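Local coordinates for protein putative sortase (Streptococcus pneumoniae, PDB 2W1J) that probably acts as a class C sortase, a cysteine transpeptidase that covalently links pilin subunits during assembly of the pneumococcal pilus fibre, at residues G104-T116 / D162-T176. Sequence-based numbering, arbitrary orientation. Where two conformers were deposited one is given.
Sequences GGNSTHAVITAHT and DLLIVPGHDYVTLLT
A parallel strand pair in the sortase beta-fold joins 108-113 to 170-176; their axes approach to 4.7 Å and their N-to-C directions differ by 27°. Backbone hydrogen bonds run in alternating directions from Thr108 N...His169 O to Ala114 N...Leu175 O. On the face bearing His109, Tyr171 and Thr173, the His109 imidazole bridges strand and loop. CG anti to the backbone N (chi1 -169°) sends the ring across to 162-176, where ND1 donates to Leu164 O at 2.8 Å, nearly in the ring plane but well above the carbonyl plane. NE2 shares a 2.7 Å hydrogen bond with Thr173 OG1, so both ring nitrogens are engaged and the ring's rotation is fixed. Tyr171 CB lies over one ring face, 3.8 Å from the centroid, and Leu163 O over the opposite face; the Tyr171 ring edge faces the His109 ring, planes at 59°, an edge-to-face pair. At the strand entrance Gly105 N donates to Asp170 OD2 (2.9 Å) from above the carboxylate plane, and Gly168 N, in a type II turn, to Ser107 OG (2.9 Å). Further along, Thr176 OG1 donates to Ala114 O (2.7 Å). Strand 93-95 flanks 108-113; strand 185-194 flanks 170-176, its Arg193 salt-bridging Asp170 OD2, while Tyr147 hydrogen-bonds OD1.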
# COMPACT_ATOMS: atom_id res chain seq x y z
N GLY A 104 0.27 -10.27 -2.47
CA GLY A 104 -0.42 -11.27 -1.66
C GLY A 104 0.37 -12.55 -1.48
O GLY A 104 1.53 -12.65 -1.91
N GLY A 105 -0.29 -13.51 -0.84
CA GLY A 105 0.31 -14.81 -0.53
C GLY A 105 0.29 -15.07 0.96
O GLY A 105 0.18 -14.15 1.78
N ASN A 106 0.36 -16.34 1.35
CA ASN A 106 0.45 -16.66 2.77
C ASN A 106 1.70 -16.00 3.38
O ASN A 106 2.71 -15.82 2.70
CB ASN A 106 0.47 -18.19 2.96
CG ASN A 106 0.09 -18.63 4.36
OD1 ASN A 106 -0.40 -17.84 5.17
ND2 ASN A 106 0.31 -19.90 4.65
N SER A 107 1.63 -15.62 4.65
CA SER A 107 2.77 -15.01 5.32
C SER A 107 3.30 -13.79 4.57
O SER A 107 4.49 -13.62 4.35
CB SER A 107 3.87 -16.06 5.59
OG SER A 107 3.33 -17.11 6.37
N THR A 108 2.38 -12.89 4.22
CA THR A 108 2.76 -11.64 3.59
C THR A 108 2.03 -10.48 4.26
O THR A 108 0.92 -10.65 4.77
CB THR A 108 2.46 -11.63 2.07
OG1 THR A 108 1.05 -11.56 1.86
CG2 THR A 108 2.98 -12.89 1.41
N HIS A 109 2.68 -9.32 4.31
CA HIS A 109 2.05 -8.12 4.90
C HIS A 109 2.61 -6.88 4.23
O HIS A 109 3.75 -6.48 4.48
CB HIS A 109 2.28 -8.06 6.41
CG HIS A 109 1.45 -7.04 7.12
ND1 HIS A 109 1.46 -6.91 8.49
CD2 HIS A 109 0.56 -6.12 6.66
CE1 HIS A 109 0.63 -5.94 8.85
NE2 HIS A 109 0.06 -5.45 7.75
N ALA A 110 1.80 -6.30 3.34
CA ALA A 110 2.15 -5.07 2.65
C ALA A 110 1.51 -3.90 3.38
O ALA A 110 0.37 -3.99 3.82
CB ALA A 110 1.65 -5.12 1.21
N VAL A 111 2.24 -2.79 3.46
CA VAL A 111 1.72 -1.58 4.11
C VAL A 111 1.72 -0.45 3.10
O VAL A 111 2.71 -0.20 2.40
CB VAL A 111 2.53 -1.22 5.36
CG1 VAL A 111 1.99 0.07 5.99
CG2 VAL A 111 2.50 -2.37 6.37
N ILE A 112 0.56 0.20 2.97
CA ILE A 112 0.33 1.26 2.00
C ILE A 112 -0.05 2.52 2.78
O ILE A 112 -0.94 2.48 3.63
CB ILE A 112 -0.79 0.88 1.00
CG1 ILE A 112 -0.42 -0.39 0.23
CG2 ILE A 112 -1.09 2.05 0.05
CD1 ILE A 112 -1.50 -0.88 -0.70
N THR A 113 0.65 3.62 2.50
CA THR A 113 0.64 4.84 3.31
C THR A 113 0.08 6.02 2.53
O THR A 113 0.39 6.18 1.35
CB THR A 113 2.10 5.21 3.62
OG1 THR A 113 2.81 4.05 4.08
CG2 THR A 113 2.19 6.33 4.64
N ALA A 114 -0.70 6.88 3.18
CA ALA A 114 -1.10 8.13 2.54
C ALA A 114 -1.51 9.15 3.59
O ALA A 114 -1.76 8.80 4.76
CB ALA A 114 -2.23 7.91 1.52
N HIS A 115 -1.57 10.42 3.19
CA HIS A 115 -1.84 11.51 4.12
C HIS A 115 -3.28 11.54 4.61
O HIS A 115 -4.20 11.04 3.95
CB HIS A 115 -1.57 12.85 3.45
CG HIS A 115 -0.12 13.17 3.28
ND1 HIS A 115 0.80 13.05 4.30
CD2 HIS A 115 0.56 13.67 2.22
CE1 HIS A 115 1.99 13.43 3.86
NE2 HIS A 115 1.87 13.83 2.61
N THR A 116 -3.47 12.18 5.76
CA THR A 116 -4.78 12.64 6.21
C THR A 116 -4.70 14.15 6.39
O THR A 116 -3.72 14.67 6.94
CB THR A 116 -5.20 11.99 7.56
OG1 THR A 116 -5.69 10.65 7.33
CG2 THR A 116 -6.29 12.79 8.22
N ASP A 162 3.00 -3.90 14.57
CA ASP A 162 1.77 -4.29 13.90
C ASP A 162 1.88 -4.19 12.39
O ASP A 162 0.87 -4.40 11.70
CB ASP A 162 0.62 -3.41 14.38
CG ASP A 162 0.47 -3.44 15.88
OD1 ASP A 162 0.10 -4.51 16.41
OD2 ASP A 162 0.72 -2.41 16.53
N LEU A 163 3.06 -3.84 11.89
CA LEU A 163 3.29 -3.66 10.45
C LEU A 163 4.11 -4.79 9.86
O LEU A 163 4.38 -4.78 8.66
CB LEU A 163 4.03 -2.34 10.20
CG LEU A 163 3.28 -1.09 10.70
CD1 LEU A 163 4.10 0.16 10.40
CD2 LEU A 163 1.90 -1.00 10.08
N LEU A 164 4.51 -5.75 10.69
CA LEU A 164 5.39 -6.82 10.25
C LEU A 164 4.60 -8.04 9.80
O LEU A 164 3.42 -8.19 10.11
CB LEU A 164 6.34 -7.20 11.39
CG LEU A 164 7.24 -6.06 11.87
CD1 LEU A 164 8.12 -6.56 13.02
CD2 LEU A 164 8.10 -5.51 10.73
N ILE A 165 5.26 -8.94 9.09
CA ILE A 165 4.61 -10.17 8.64
C ILE A 165 4.12 -10.98 9.83
O ILE A 165 4.85 -11.14 10.81
CB ILE A 165 5.57 -11.02 7.76
CG1 ILE A 165 5.79 -10.32 6.42
CG2 ILE A 165 5.04 -12.42 7.57
CD1 ILE A 165 6.95 -10.89 5.63
N VAL A 166 2.90 -11.49 9.72
CA VAL A 166 2.39 -12.47 10.67
C VAL A 166 2.34 -13.80 9.93
O VAL A 166 1.59 -13.96 8.97
CB VAL A 166 0.97 -12.10 11.16
CG1 VAL A 166 0.50 -13.10 12.21
CG2 VAL A 166 0.96 -10.67 11.72
N PRO A 167 3.18 -14.77 10.34
CA PRO A 167 3.15 -16.06 9.64
C PRO A 167 1.73 -16.66 9.58
O PRO A 167 1.01 -16.64 10.57
CB PRO A 167 4.05 -16.94 10.52
CG PRO A 167 4.98 -15.97 11.17
CD PRO A 167 4.17 -14.74 11.43
N GLY A 168 1.35 -17.18 8.42
CA GLY A 168 0.03 -17.81 8.26
C GLY A 168 -1.10 -16.87 7.85
O GLY A 168 -2.25 -17.30 7.74
N HIS A 169 -0.77 -15.60 7.61
CA HIS A 169 -1.75 -14.60 7.20
C HIS A 169 -1.28 -13.82 5.97
O HIS A 169 -0.09 -13.68 5.71
CB HIS A 169 -2.06 -13.65 8.37
CG HIS A 169 -2.64 -14.33 9.57
ND1 HIS A 169 -4.00 -14.43 9.78
CD2 HIS A 169 -2.05 -14.95 10.62
CE1 HIS A 169 -4.23 -15.09 10.90
NE2 HIS A 169 -3.06 -15.41 11.44
N ASP A 170 -2.26 -13.31 5.24
CA ASP A 170 -2.06 -12.47 4.06
C ASP A 170 -2.77 -11.15 4.38
O ASP A 170 -4.00 -11.07 4.30
CB ASP A 170 -2.69 -13.17 2.84
CG ASP A 170 -2.56 -12.40 1.53
OD1 ASP A 170 -2.27 -11.18 1.54
OD2 ASP A 170 -2.79 -13.04 0.46
N TYR A 171 -2.00 -10.15 4.78
CA TYR A 171 -2.52 -8.87 5.29
C TYR A 171 -2.07 -7.70 4.44
O TYR A 171 -0.96 -7.68 3.90
CB TYR A 171 -1.99 -8.62 6.71
CG TYR A 171 -2.60 -9.42 7.83
CD1 TYR A 171 -3.98 -9.52 7.99
CD2 TYR A 171 -1.79 -10.00 8.81
CE1 TYR A 171 -4.53 -10.21 9.08
CE2 TYR A 171 -2.33 -10.68 9.90
CZ TYR A 171 -3.70 -10.78 10.02
OH TYR A 171 -4.23 -11.46 11.10
N VAL A 172 -2.93 -6.69 4.34
CA VAL A 172 -2.52 -5.36 3.89
C VAL A 172 -3.00 -4.38 4.96
O VAL A 172 -4.16 -4.44 5.39
CB VAL A 172 -3.11 -4.99 2.52
CG1 VAL A 172 -2.89 -3.51 2.20
CG2 VAL A 172 -2.49 -5.86 1.43
N THR A 173 -2.10 -3.50 5.39
CA THR A 173 -2.47 -2.42 6.30
C THR A 173 -2.38 -1.09 5.58
O THR A 173 -1.40 -0.80 4.88
CB THR A 173 -1.59 -2.42 7.56
OG1 THR A 173 -1.84 -3.62 8.30
CG2 THR A 173 -1.85 -1.20 8.46
N LEU A 174 -3.43 -0.29 5.74
CA LEU A 174 -3.50 1.09 5.27
C LEU A 174 -3.14 1.99 6.45
O LEU A 174 -3.74 1.89 7.53
CB LEU A 174 -4.89 1.38 4.72
CG LEU A 174 -5.43 0.33 3.75
CD1 LEU A 174 -6.82 0.73 3.30
CD2 LEU A 174 -4.52 0.17 2.56
N LEU A 175 -2.13 2.83 6.24
CA LEU A 175 -1.49 3.60 7.30
C LEU A 175 -1.64 5.10 7.05
O LEU A 175 -1.31 5.57 5.96
CB LEU A 175 0.00 3.23 7.32
CG LEU A 175 0.96 4.05 8.18
CD1 LEU A 175 0.59 3.90 9.64
CD2 LEU A 175 2.41 3.63 7.95
N THR A 176 -2.10 5.84 8.06
CA THR A 176 -2.14 7.30 7.95
C THR A 176 -1.90 7.92 9.32
O THR A 176 -1.71 7.21 10.31
CB THR A 176 -3.45 7.77 7.30
OG1 THR A 176 -3.34 9.14 6.92
CG2 THR A 176 -4.65 7.59 8.24
O HOH W 1 1.18 -11.50 7.46
O HOH W 2 0.09 -9.03 1.72
O HOH W 3 5.50 -6.30 6.72